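Long-range contacts in N5-carboxyaminoimidazole ribonucleotide synthetase (Bacillus anthracis, PDB 3QFF), which probably catalyses the ATP- and bicarbonate-dependent carboxylation of aminoimidazole ribonucleotide to N5-carboxyaminoimidazole ribonucleotide in purine synthesis, and is captured here with bound ADP: residues Ala123-Ala128 against Ile242-Val247; Pro192-Val197 against Ala264-Glu269; Glu196-Val201 against Pro213-Ile218; Leu258-Phe263 against Ile270-Leu275. All coordinates share one frame; numbering follows the deposited sequence.

Contact 1 of 4, residues Ala123-Ala128 against Ile242-Val247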
# COMPACT_ATOMS: atom_id res chain seq x y z
N ALA A 123 6.86 -25.56 -24.11
CA ALA A 123 7.42 -24.21 -24.12
C ALA A 123 8.95 -24.21 -24.13
O ALA A 123 9.57 -23.15 -24.19
CB ALA A 123 6.90 -23.40 -22.92
N GLY A 124 9.56 -25.40 -24.06
CA GLY A 124 11.02 -25.55 -24.15
C GLY A 124 11.78 -25.52 -22.82
O GLY A 124 12.99 -25.30 -22.81
N LEU A 125 11.08 -25.75 -21.71
CA LEU A 125 11.69 -25.63 -20.38
C LEU A 125 11.76 -26.96 -19.62
O LEU A 125 10.93 -27.85 -19.84
CB LEU A 125 10.94 -24.57 -19.56
CG LEU A 125 11.05 -23.19 -20.24
CD1 LEU A 125 9.99 -22.26 -19.74
CD2 LEU A 125 12.43 -22.58 -20.07
N PRO A 126 12.77 -27.11 -18.74
CA PRO A 126 12.98 -28.40 -18.07
C PRO A 126 12.06 -28.67 -16.87
O PRO A 126 11.75 -27.76 -16.09
CB PRO A 126 14.44 -28.33 -17.60
CG PRO A 126 14.74 -26.87 -17.50
CD PRO A 126 13.89 -26.16 -18.50
N VAL A 127 11.61 -29.91 -16.76
CA VAL A 127 10.85 -30.39 -15.61
C VAL A 127 11.45 -31.74 -15.20
O VAL A 127 12.13 -32.39 -16.00
CB VAL A 127 9.33 -30.54 -15.92
CG1 VAL A 127 8.72 -29.19 -16.30
CG2 VAL A 127 9.10 -31.56 -17.03
N ALA A 128 11.20 -32.15 -13.96
CA ALA A 128 11.58 -33.50 -13.52
C ALA A 128 10.87 -34.51 -14.41
O ALA A 128 9.73 -34.28 -14.85
CB ALA A 128 11.19 -33.72 -12.09
N ILE A 242 15.09 -16.34 -13.91
CA ILE A 242 14.42 -15.19 -14.53
C ILE A 242 14.18 -15.40 -16.02
O ILE A 242 13.09 -15.13 -16.53
CB ILE A 242 15.17 -13.87 -14.26
CG1 ILE A 242 14.98 -13.46 -12.80
CG2 ILE A 242 14.64 -12.75 -15.14
CD1 ILE A 242 16.10 -12.65 -12.27
N ALA A 243 15.21 -15.90 -16.72
CA ALA A 243 15.07 -16.21 -18.14
C ALA A 243 13.95 -17.24 -18.38
O ALA A 243 13.14 -17.08 -19.29
CB ALA A 243 16.40 -16.71 -18.73
N TYR A 244 13.92 -18.28 -17.55
CA TYR A 244 12.91 -19.35 -17.69
C TYR A 244 11.50 -18.79 -17.55
O TYR A 244 10.60 -19.11 -18.34
CB TYR A 244 13.15 -20.44 -16.64
CG TYR A 244 14.28 -21.41 -16.94
CD1 TYR A 244 14.40 -22.61 -16.23
CD2 TYR A 244 15.23 -21.14 -17.94
CE1 TYR A 244 15.43 -23.51 -16.50
CE2 TYR A 244 16.26 -22.05 -18.22
CZ TYR A 244 16.35 -23.23 -17.49
OH TYR A 244 17.37 -24.13 -17.75
N ALA A 245 11.32 -17.92 -16.54
CA ALA A 245 10.03 -17.28 -16.29
C ALA A 245 9.57 -16.42 -17.47
O ALA A 245 8.41 -16.48 -17.87
CB ALA A 245 10.08 -16.44 -15.00
N LYS A 246 10.48 -15.63 -18.03
CA LYS A 246 10.18 -14.80 -19.20
C LYS A 246 9.76 -15.63 -20.42
O LYS A 246 8.80 -15.27 -21.10
CB LYS A 246 11.35 -13.87 -19.55
CG LYS A 246 11.71 -12.92 -18.40
CD LYS A 246 12.30 -11.58 -18.86
CE LYS A 246 13.81 -11.59 -18.91
NZ LYS A 246 14.35 -10.19 -18.77
N VAL A 247 10.46 -16.73 -20.67
CA VAL A 247 10.08 -17.62 -21.78
C VAL A 247 8.68 -18.20 -21.55
O VAL A 247 7.85 -18.20 -22.47
CB VAL A 247 11.14 -18.72 -22.06
CG1 VAL A 247 10.58 -19.79 -23.00
CG2 VAL A 247 12.37 -18.10 -22.68
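Leu125 lies against Tyr244 where the chain, leaving helix 113-122 through a Schellman motif, runs past helix 235-251; the CA atoms of Leu125 and Tyr244 are 6.9 Å apart, and no hydrogen bond links the two segments. Gly124 has the positive phi (91°) that this helix ending needs, an angle at which a side chain would press on the preceding carbonyl oxygen. Leu125 and Tyr244 carry most of the contact, the leucine methyls working separately. Leu125 CD2 sits over a face of the Tyr244 ring in a CH-pi contact, 4.1 Å from the ring centroid and offset toward the rim, while CD1 reaches Val247 CG1 at 4.1 Å and also rests on the Tyr244 carbonyl oxygen. Both segments belong to the ATP-grasp domain, and the loop leads on into strand 130-133. Pro126, rigid and flat-sided, crosses the tyrosine at about a right angle, with Pro126 CG 3.6 Å from Tyr244 CE1. The ring swings out to meet it because CG of Tyr244 stands anti to the carbonyl carbon (chi1 -78°). Val247, with CG1 anti to its own N (chi1 168°), turns that methyl to the Ala123 carbonyl oxygen. Tyr244 also packs on Ile270 and Ile272 of strand 270-276.

Contact 2 of 4, residues Pro192-Val197 against Ala264-Glu269. With ADP (adenosine-5'-diphosphate), chain C.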
# COMPACT_ATOMS: atom_id res chain seq x y z
N PRO A 192 17.06 -34.00 -6.51
CA PRO A 192 17.94 -33.63 -5.40
C PRO A 192 18.28 -32.14 -5.51
O PRO A 192 19.25 -31.77 -6.18
CB PRO A 192 19.19 -34.50 -5.63
CG PRO A 192 18.87 -35.41 -6.80
CD PRO A 192 17.79 -34.72 -7.57
N PHE A 193 17.48 -31.29 -4.89
CA PHE A 193 17.70 -29.86 -5.02
C PHE A 193 18.28 -29.28 -3.74
O PHE A 193 18.08 -29.84 -2.66
CB PHE A 193 16.41 -29.12 -5.41
CG PHE A 193 15.32 -29.21 -4.38
CD1 PHE A 193 14.35 -30.20 -4.48
CD2 PHE A 193 15.26 -28.32 -3.31
CE1 PHE A 193 13.33 -30.30 -3.52
CE2 PHE A 193 14.26 -28.41 -2.35
CZ PHE A 193 13.29 -29.41 -2.46
N GLU A 194 19.01 -28.18 -3.90
CA GLU A 194 19.52 -27.39 -2.79
C GLU A 194 18.43 -26.44 -2.24
O GLU A 194 18.17 -26.44 -1.04
CB GLU A 194 20.74 -26.58 -3.25
CG GLU A 194 21.57 -25.98 -2.11
CD GLU A 194 22.58 -24.92 -2.56
OE1 GLU A 194 23.07 -24.97 -3.71
OE2 GLU A 194 22.89 -24.03 -1.73
N LYS A 195 17.81 -25.65 -3.13
CA LYS A 195 16.85 -24.60 -2.76
C LYS A 195 15.56 -24.69 -3.59
O LYS A 195 15.61 -25.05 -4.77
CB LYS A 195 17.45 -23.21 -3.02
CG LYS A 195 18.82 -22.95 -2.40
CD LYS A 195 18.68 -22.04 -1.24
CE LYS A 195 20.00 -21.84 -0.49
NZ LYS A 195 19.70 -21.70 0.96
N GLU A 196 14.44 -24.34 -2.97
CA GLU A 196 13.21 -24.02 -3.72
C GLU A 196 13.13 -22.53 -3.99
O GLU A 196 13.28 -21.71 -3.07
CB GLU A 196 11.97 -24.48 -2.98
CG GLU A 196 11.72 -25.96 -3.09
CD GLU A 196 10.39 -26.35 -2.53
OE1 GLU A 196 10.28 -26.46 -1.28
OE2 GLU A 196 9.44 -26.54 -3.32
N VAL A 197 12.93 -22.16 -5.25
CA VAL A 197 12.87 -20.75 -5.62
C VAL A 197 11.62 -20.45 -6.44
O VAL A 197 11.04 -21.34 -7.07
CB VAL A 197 14.18 -20.26 -6.36
CG1 VAL A 197 15.43 -20.52 -5.50
CG2 VAL A 197 14.32 -20.86 -7.78
N ALA A 264 16.08 -25.59 -7.56
CA ALA A 264 17.44 -25.25 -7.95
C ALA A 264 18.42 -26.24 -7.33
O ALA A 264 18.40 -26.47 -6.12
CB ALA A 264 17.77 -23.83 -7.52
N THR A 265 19.27 -26.85 -8.16
CA THR A 265 20.23 -27.84 -7.64
C THR A 265 21.56 -27.18 -7.26
O THR A 265 21.80 -26.01 -7.58
CB THR A 265 20.49 -29.01 -8.62
OG1 THR A 265 21.25 -28.54 -9.74
CG2 THR A 265 19.16 -29.63 -9.07
N ALA A 266 22.41 -27.93 -6.55
CA ALA A 266 23.76 -27.48 -6.24
C ALA A 266 24.55 -27.27 -7.54
O ALA A 266 25.26 -26.28 -7.68
CB ALA A 266 24.46 -28.47 -5.33
N ASP A 267 24.38 -28.20 -8.48
CA ASP A 267 24.99 -28.13 -9.81
C ASP A 267 24.50 -26.96 -10.67
O ASP A 267 24.99 -26.76 -11.79
CB ASP A 267 24.77 -29.43 -10.58
CG ASP A 267 25.79 -30.50 -10.22
OD1 ASP A 267 25.44 -31.71 -10.30
OD2 ASP A 267 26.94 -30.13 -9.87
N GLY A 268 23.55 -26.19 -10.16
CA GLY A 268 23.03 -25.06 -10.90
C GLY A 268 21.95 -25.41 -11.91
O GLY A 268 21.71 -24.66 -12.84
N GLU A 269 21.28 -26.55 -11.73
CA GLU A 269 20.13 -26.88 -12.59
C GLU A 269 18.86 -26.25 -12.04
O GLU A 269 18.69 -26.15 -10.82
CB GLU A 269 19.89 -28.38 -12.68
CG GLU A 269 20.93 -29.15 -13.46
CD GLU A 269 20.83 -30.65 -13.22
OE1 GLU A 269 20.79 -31.41 -14.21
OE2 GLU A 269 20.79 -31.06 -12.04
PB ADP C . 1.78 -28.77 -3.76
O1B ADP C . 0.96 -29.45 -2.69
O2B ADP C . 0.99 -28.49 -5.02
O3B ADP C . 2.57 -27.59 -3.24
PA ADP C . 4.31 -29.67 -4.89
O1A ADP C . 4.71 -28.21 -4.84
O2A ADP C . 4.32 -30.41 -6.21
O3A ADP C . 2.86 -29.90 -4.19
O5' ADP C . 5.29 -30.49 -3.92
C5' ADP C . 5.27 -30.24 -2.51
C4' ADP C . 6.68 -30.36 -1.96
O4' ADP C . 7.18 -31.67 -2.23
C3' ADP C . 7.64 -29.38 -2.61
O3' ADP C . 7.79 -28.20 -1.82
C2' ADP C . 8.94 -30.15 -2.73
O2' ADP C . 9.78 -29.87 -1.61
C1' ADP C . 8.54 -31.62 -2.69
N9 ADP C . 8.65 -32.22 -4.05
C8 ADP C . 7.66 -32.29 -4.97
N7 ADP C . 8.09 -32.90 -6.10
C5 ADP C . 9.37 -33.24 -5.92
C6 ADP C . 10.42 -33.92 -6.72
N6 ADP C . 10.17 -34.37 -7.98
N1 ADP C . 11.64 -34.08 -6.15
C2 ADP C . 11.91 -33.64 -4.91
N3 ADP C . 11.01 -33.02 -4.13
C4 ADP C . 9.74 -32.80 -4.56
O HOH W 1 21.57 -30.35 -5.54
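Phe193 and Ala264 meet through the phenylalanine CB, which lies 3.4 Å from Ala264 O, while the ring itself swings off toward the nucleotide. With CG lodged between the backbone N and the carbonyl carbon (chi1 63°), the ring presents its edge to the adenine, Phe193 CE1 standing 3.6 Å from ADP N3. Glu194 extends the other way, its OE1 passing alongside Ala266 at 3.6 Å from Ala266 CA, on an exposed side where a charged end is easily solvated. Between these side chains the backbone forms a classic beta bulge: Glu194 N and Lys195 N both donate to Ala264 O. The bond from Glu194 is bent (134°), that from Lys195 nearly straight. Ala264 N returns a bond to Lys195 O, and the small alanine fits close against that carbonyl. Thr265 begins a type I turn that ends at Gly268, and its OG1 accepts from Glu269 N at 2.8 Å. A water joins Pro192 O to Ala266 N. Lys195 sends NZ away to a salt bridge with Glu216. The contact thus joins the N-terminal part of strand 195-203 to the end of strand 256-264 and includes the turn into strand 270-276, with the Phe193 ring stacked on Phe263.

Contact 3 of 4, residues Glu196-Val201 against Pro213-Ile218. With ADP (adenosine-5'-diphosphate), chain C.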
# COMPACT_ATOMS: atom_id res chain seq x y z
N GLU A 196 14.44 -24.34 -2.97
CA GLU A 196 13.21 -24.02 -3.72
C GLU A 196 13.13 -22.53 -3.99
O GLU A 196 13.28 -21.71 -3.07
CB GLU A 196 11.97 -24.48 -2.98
CG GLU A 196 11.72 -25.96 -3.09
CD GLU A 196 10.39 -26.35 -2.53
OE1 GLU A 196 10.28 -26.46 -1.28
OE2 GLU A 196 9.44 -26.54 -3.32
N VAL A 197 12.93 -22.16 -5.25
CA VAL A 197 12.87 -20.75 -5.62
C VAL A 197 11.62 -20.45 -6.44
O VAL A 197 11.04 -21.34 -7.07
CB VAL A 197 14.18 -20.26 -6.36
CG1 VAL A 197 15.43 -20.52 -5.50
CG2 VAL A 197 14.32 -20.86 -7.78
N SER A 198 11.18 -19.19 -6.41
CA SER A 198 10.09 -18.78 -7.27
C SER A 198 10.30 -17.39 -7.85
O SER A 198 11.01 -16.58 -7.27
CB SER A 198 8.74 -18.87 -6.55
OG SER A 198 8.61 -17.84 -5.60
N VAL A 199 9.69 -17.15 -9.00
CA VAL A 199 9.75 -15.87 -9.71
C VAL A 199 8.32 -15.50 -10.11
O VAL A 199 7.57 -16.35 -10.64
CB VAL A 199 10.62 -15.97 -11.00
CG1 VAL A 199 10.48 -14.71 -11.86
CG2 VAL A 199 12.09 -16.21 -10.66
N ILE A 200 7.93 -14.26 -9.81
CA ILE A 200 6.64 -13.73 -10.22
C ILE A 200 6.89 -12.94 -11.50
O ILE A 200 7.75 -12.05 -11.52
CB ILE A 200 6.02 -12.76 -9.17
CG1 ILE A 200 5.96 -13.38 -7.75
CG2 ILE A 200 4.62 -12.27 -9.63
CD1 ILE A 200 4.97 -14.50 -7.58
N VAL A 201 6.18 -13.30 -12.56
CA VAL A 201 6.25 -12.53 -13.81
C VAL A 201 4.88 -11.90 -14.13
O VAL A 201 3.82 -12.48 -13.86
CB VAL A 201 6.84 -13.38 -15.00
CG1 VAL A 201 6.16 -14.73 -15.11
CG2 VAL A 201 6.78 -12.60 -16.31
N PRO A 213 12.21 -10.11 -8.57
CA PRO A 213 13.45 -10.82 -8.23
C PRO A 213 13.17 -12.25 -7.76
O PRO A 213 12.08 -12.53 -7.25
CB PRO A 213 14.06 -10.00 -7.07
CG PRO A 213 13.29 -8.72 -7.02
CD PRO A 213 11.96 -8.95 -7.69
N VAL A 214 14.16 -13.13 -7.91
CA VAL A 214 14.04 -14.50 -7.44
C VAL A 214 13.92 -14.57 -5.91
O VAL A 214 14.74 -14.01 -5.19
CB VAL A 214 15.24 -15.38 -7.90
CG1 VAL A 214 14.97 -16.84 -7.53
CG2 VAL A 214 15.52 -15.25 -9.41
N ALA A 215 12.91 -15.30 -5.44
CA ALA A 215 12.73 -15.52 -4.00
C ALA A 215 13.08 -16.96 -3.67
O ALA A 215 12.71 -17.88 -4.41
CB ALA A 215 11.29 -15.24 -3.60
N GLU A 216 13.80 -17.15 -2.57
CA GLU A 216 14.06 -18.49 -2.03
C GLU A 216 12.93 -18.83 -1.05
O GLU A 216 12.68 -18.07 -0.10
CB GLU A 216 15.43 -18.53 -1.35
CG GLU A 216 15.63 -19.67 -0.33
CD GLU A 216 16.95 -19.55 0.45
OE1 GLU A 216 17.69 -18.57 0.25
OE2 GLU A 216 17.25 -20.45 1.26
N ASN A 217 12.27 -19.96 -1.27
CA ASN A 217 11.11 -20.34 -0.48
C ASN A 217 11.34 -21.53 0.44
O ASN A 217 11.84 -22.57 -0.01
CB ASN A 217 9.92 -20.63 -1.39
CG ASN A 217 9.56 -19.44 -2.23
OD1 ASN A 217 9.58 -18.31 -1.74
ND2 ASN A 217 9.27 -19.67 -3.50
N ILE A 218 10.95 -21.37 1.70
CA ILE A 218 11.07 -22.43 2.69
C ILE A 218 9.69 -22.95 3.06
O ILE A 218 8.85 -22.21 3.62
CB ILE A 218 11.94 -21.97 3.93
CG1 ILE A 218 13.32 -21.49 3.45
CG2 ILE A 218 12.05 -23.11 4.97
CD1 ILE A 218 14.34 -21.13 4.54
PB ADP C . 1.78 -28.77 -3.76
O1B ADP C . 0.96 -29.45 -2.69
O2B ADP C . 0.99 -28.49 -5.02
O3B ADP C . 2.57 -27.59 -3.24
PA ADP C . 4.31 -29.67 -4.89
O1A ADP C . 4.71 -28.21 -4.84
O2A ADP C . 4.32 -30.41 -6.21
O3A ADP C . 2.86 -29.90 -4.19
O5' ADP C . 5.29 -30.49 -3.92
C5' ADP C . 5.27 -30.24 -2.51
C4' ADP C . 6.68 -30.36 -1.96
O4' ADP C . 7.18 -31.67 -2.23
C3' ADP C . 7.64 -29.38 -2.61
O3' ADP C . 7.79 -28.20 -1.82
C2' ADP C . 8.94 -30.15 -2.73
O2' ADP C . 9.78 -29.87 -1.61
C1' ADP C . 8.54 -31.62 -2.69
N9 ADP C . 8.65 -32.22 -4.05
C8 ADP C . 7.66 -32.29 -4.97
N7 ADP C . 8.09 -32.90 -6.10
C5 ADP C . 9.37 -33.24 -5.92
C6 ADP C . 10.42 -33.92 -6.72
N6 ADP C . 10.17 -34.37 -7.98
N1 ADP C . 11.64 -34.08 -6.15
C2 ADP C . 11.91 -33.64 -4.91
N3 ADP C . 11.01 -33.02 -4.13
C4 ADP C . 9.74 -32.80 -4.56
O HOH W 2 14.38 -23.77 -0.23
O HOH W 3 11.36 -25.85 1.10
O HOH W 4 8.93 -22.35 -4.48
O HOH W 5 9.27 -13.11 -7.46
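Ser198 and Asn217 form the side-chain bond of this antiparallel strand pair: Asn217 ND2 donates to Ser198 OG at 2.9 Å, nearly straight (165°) and in the plane of the amide. The serine hydroxyl sits between its own N and carbonyl carbon (chi1 73°), which turns it toward the amide, and short polar side chains suit this buried spot because each has a further partner, Ser198 OG in Ser282 and Asn217 OD1 in Ser227. Ser198 and Ala215 are a hydrogen-bonded pair whose backbone bonds, Ser198 N to Ala215 O at 2.8 Å and Ala215 N to Ser198 O at 2.9 Å, hold the middle tightly. Val197 faces Glu216 as a non-hydrogen-bonded pair, close enough for Val197 CA to lie 3.1 Å from Ala215 O. The two strands make a beta hairpin in the large antiparallel sheet of the ATP-grasp domain. On the face toward helix 235-251, branched valines interlock: Val214 CG1 meets Val197 CB, and Val214 CG2 meets Val199 CG2 at 3.8 Å, the side chains crossing at a slant.

Toward the ends some links run through water, and one water also accepts from Asn217 ND2. Near Glu196 the backbone bond from Asn217 N to Glu196 O is still short, 2.7 Å, but the next link, Glu196 N to Asn217 O, passes through water. Another water binds Glu196 OE1, whose partner oxygen OE2 receives the ADP O3' hydroxyl at 2.8 Å, a natural role for a carboxylate beside a ribose. At the other end a water spans Ile200 N and Pro213 O.

Contact 4 of 4, residues Leu258-Phe263 against Ile270-Leu275. With ADP (adenosine-5'-diphosphate), chain C.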
# COMPACT_ATOMS: atom_id res chain seq x y z
N LEU A 258 1.86 -14.47 -13.22
CA LEU A 258 2.23 -15.88 -13.17
C LEU A 258 3.33 -16.10 -12.13
O LEU A 258 4.37 -15.48 -12.19
CB LEU A 258 2.72 -16.37 -14.55
CG LEU A 258 3.02 -17.87 -14.67
CD1 LEU A 258 1.74 -18.70 -14.53
CD2 LEU A 258 3.71 -18.18 -16.01
N ALA A 259 3.07 -16.98 -11.16
CA ALA A 259 4.11 -17.39 -10.23
C ALA A 259 4.70 -18.68 -10.78
O ALA A 259 3.96 -19.60 -11.11
CB ALA A 259 3.53 -17.64 -8.84
N VAL A 260 6.03 -18.74 -10.86
CA VAL A 260 6.70 -19.93 -11.37
C VAL A 260 7.50 -20.51 -10.21
O VAL A 260 8.44 -19.88 -9.73
CB VAL A 260 7.65 -19.58 -12.54
CG1 VAL A 260 8.17 -20.87 -13.22
CG2 VAL A 260 6.95 -18.67 -13.57
N GLU A 261 7.12 -21.69 -9.73
CA GLU A 261 7.89 -22.33 -8.67
C GLU A 261 8.85 -23.33 -9.26
O GLU A 261 8.50 -24.06 -10.18
CB GLU A 261 6.98 -23.00 -7.63
CG GLU A 261 6.15 -21.99 -6.83
CD GLU A 261 5.42 -22.65 -5.68
OE1 GLU A 261 4.27 -23.09 -5.88
OE2 GLU A 261 6.00 -22.75 -4.57
N MET A 262 10.05 -23.36 -8.70
CA MET A 262 11.20 -24.03 -9.29
C MET A 262 12.04 -24.72 -8.22
O MET A 262 12.02 -24.31 -7.07
CB MET A 262 12.08 -23.01 -10.02
CG MET A 262 11.47 -22.48 -11.32
SD MET A 262 12.38 -21.07 -11.99
CE MET A 262 11.43 -19.72 -11.32
N PHE A 263 12.75 -25.78 -8.62
CA PHE A 263 13.80 -26.41 -7.82
C PHE A 263 15.18 -26.06 -8.42
O PHE A 263 15.41 -26.21 -9.64
CB PHE A 263 13.67 -27.95 -7.82
CG PHE A 263 12.32 -28.47 -7.37
CD1 PHE A 263 11.59 -29.32 -8.19
CD2 PHE A 263 11.79 -28.15 -6.12
CE1 PHE A 263 10.36 -29.84 -7.80
CE2 PHE A 263 10.55 -28.65 -5.71
CZ PHE A 263 9.83 -29.50 -6.55
N ILE A 270 17.98 -25.83 -12.95
CA ILE A 270 16.64 -25.42 -12.57
C ILE A 270 15.63 -26.40 -13.17
O ILE A 270 15.71 -26.74 -14.36
CB ILE A 270 16.30 -23.96 -13.01
CG1 ILE A 270 17.24 -22.94 -12.36
CG2 ILE A 270 14.82 -23.63 -12.73
CD1 ILE A 270 16.86 -22.54 -10.94
N TYR A 271 14.70 -26.87 -12.34
CA TYR A 271 13.52 -27.58 -12.82
C TYR A 271 12.26 -26.84 -12.40
O TYR A 271 12.15 -26.40 -11.25
CB TYR A 271 13.51 -29.03 -12.33
CG TYR A 271 14.72 -29.81 -12.83
CD1 TYR A 271 15.86 -29.95 -12.04
CD2 TYR A 271 14.73 -30.35 -14.11
CE1 TYR A 271 16.99 -30.65 -12.51
CE2 TYR A 271 15.84 -31.05 -14.60
CZ TYR A 271 16.97 -31.20 -13.79
OH TYR A 271 18.07 -31.88 -14.28
N ILE A 272 11.31 -26.69 -13.33
CA ILE A 272 10.04 -26.04 -13.03
C ILE A 272 9.11 -27.02 -12.31
O ILE A 272 8.86 -28.11 -12.82
CB ILE A 272 9.31 -25.50 -14.29
CG1 ILE A 272 10.28 -24.78 -15.26
CG2 ILE A 272 8.14 -24.61 -13.89
CD1 ILE A 272 10.91 -23.50 -14.72
N ASN A 273 8.61 -26.63 -11.15
CA ASN A 273 7.74 -27.49 -10.34
C ASN A 273 6.26 -27.28 -10.66
O ASN A 273 5.57 -28.21 -11.09
CB ASN A 273 8.01 -27.24 -8.84
CG ASN A 273 7.08 -28.05 -7.92
OD1 ASN A 273 6.93 -29.27 -8.07
ND2 ASN A 273 6.52 -27.38 -6.92
N GLU A 274 5.77 -26.06 -10.44
CA GLU A 274 4.37 -25.73 -10.74
C GLU A 274 4.16 -24.25 -11.06
O GLU A 274 5.03 -23.42 -10.80
CB GLU A 274 3.42 -26.21 -9.63
CG GLU A 274 3.67 -25.63 -8.25
CD GLU A 274 2.75 -26.25 -7.21
OE1 GLU A 274 2.18 -27.32 -7.49
OE2 GLU A 274 2.59 -25.66 -6.12
N LEU A 275 3.00 -23.96 -11.64
CA LEU A 275 2.62 -22.60 -12.02
C LEU A 275 1.34 -22.18 -11.32
O LEU A 275 0.46 -23.01 -11.10
CB LEU A 275 2.41 -22.53 -13.53
CG LEU A 275 3.53 -23.03 -14.44
CD1 LEU A 275 3.11 -23.01 -15.92
CD2 LEU A 275 4.81 -22.22 -14.22
PB ADP C . 1.78 -28.77 -3.76
O1B ADP C . 0.96 -29.45 -2.69
O2B ADP C . 0.99 -28.49 -5.02
O3B ADP C . 2.57 -27.59 -3.24
PA ADP C . 4.31 -29.67 -4.89
O1A ADP C . 4.71 -28.21 -4.84
O2A ADP C . 4.32 -30.41 -6.21
O3A ADP C . 2.86 -29.90 -4.19
O5' ADP C . 5.29 -30.49 -3.92
C5' ADP C . 5.27 -30.24 -2.51
C4' ADP C . 6.68 -30.36 -1.96
O4' ADP C . 7.18 -31.67 -2.23
C3' ADP C . 7.64 -29.38 -2.61
O3' ADP C . 7.79 -28.20 -1.82
C2' ADP C . 8.94 -30.15 -2.73
O2' ADP C . 9.78 -29.87 -1.61
C1' ADP C . 8.54 -31.62 -2.69
N9 ADP C . 8.65 -32.22 -4.05
C8 ADP C . 7.66 -32.29 -4.97
N7 ADP C . 8.09 -32.90 -6.10
C5 ADP C . 9.37 -33.24 -5.92
C6 ADP C . 10.42 -33.92 -6.72
N6 ADP C . 10.17 -34.37 -7.98
N1 ADP C . 11.64 -34.08 -6.15
C2 ADP C . 11.91 -33.64 -4.91
N3 ADP C . 11.01 -33.02 -4.13
C4 ADP C . 9.74 -32.80 -4.56
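Leu258 opens the pairing by laying its CD1 against Leu275 CB, an apolar touch on the side toward helix 235-251. After Ala259, whose carbonyl oxygen meets the CA of Leu275, Val260 CG1 touches both Leu275 CD2 and Ile272 CG2, 3.8 Å from each; compact branched side chains suit this buried face. Glu261 follows on the opposite face. Its N donates to Glu274 O at 2.9 Å, and its O takes a short bond from Asn273 N (2.7 Å) and a weak one from Glu274 N. Two residues facing one make a classic beta bulge in this hairpin of the ATP-grasp domain, consistent with both Asn273 and Glu274 lying in the ADP pocket. The like-charged carboxylates of Glu261 and Glu274 run side by side, planes 50° apart, OE1 of Glu261 lying 3.1 Å from OE2 of Glu274; Glu274 OE1 also forms a salt bridge with Arg113, which would ease the repulsion. Met262 then returns to the apolar face, its CG and SD lying along Ile272 and Ile270, SD 3.6 Å from Ile270 CG2. Phe263, paired by two backbone bonds with Tyr271, receives Asn273 CB over one ring face, 4.0 Å from the centroid, while ring and amide planes stand 41° apart. With CG anti to its N (chi1 177°), Asn273 extends past that ring, and its ND2 donates to ADP O1A at 2.9 Å.

From the N terminus, the loop at 123-128 comes first and waits for helix 235-251: contact 1 closes a long loop that holds the whole of contact 3, the tight hairpin of strands 195-203 and 209-220. Contact 2 starts from the same strand as contact 3, sharing Glu196 and Val197, but reaches forward to 264-269, so that it crosses contact 1. Contact 4 opens only after contacts 1 and 3 have closed; it crosses contact 2 and makes the hairpin of strands 256-264 and 270-276. Strand 256-264 lies next to 195-203, joining contacts 2, 3 and 4 into one sheet, beside which ADP is bound, while contact 1 brings a helix and a loop against strand 270-276.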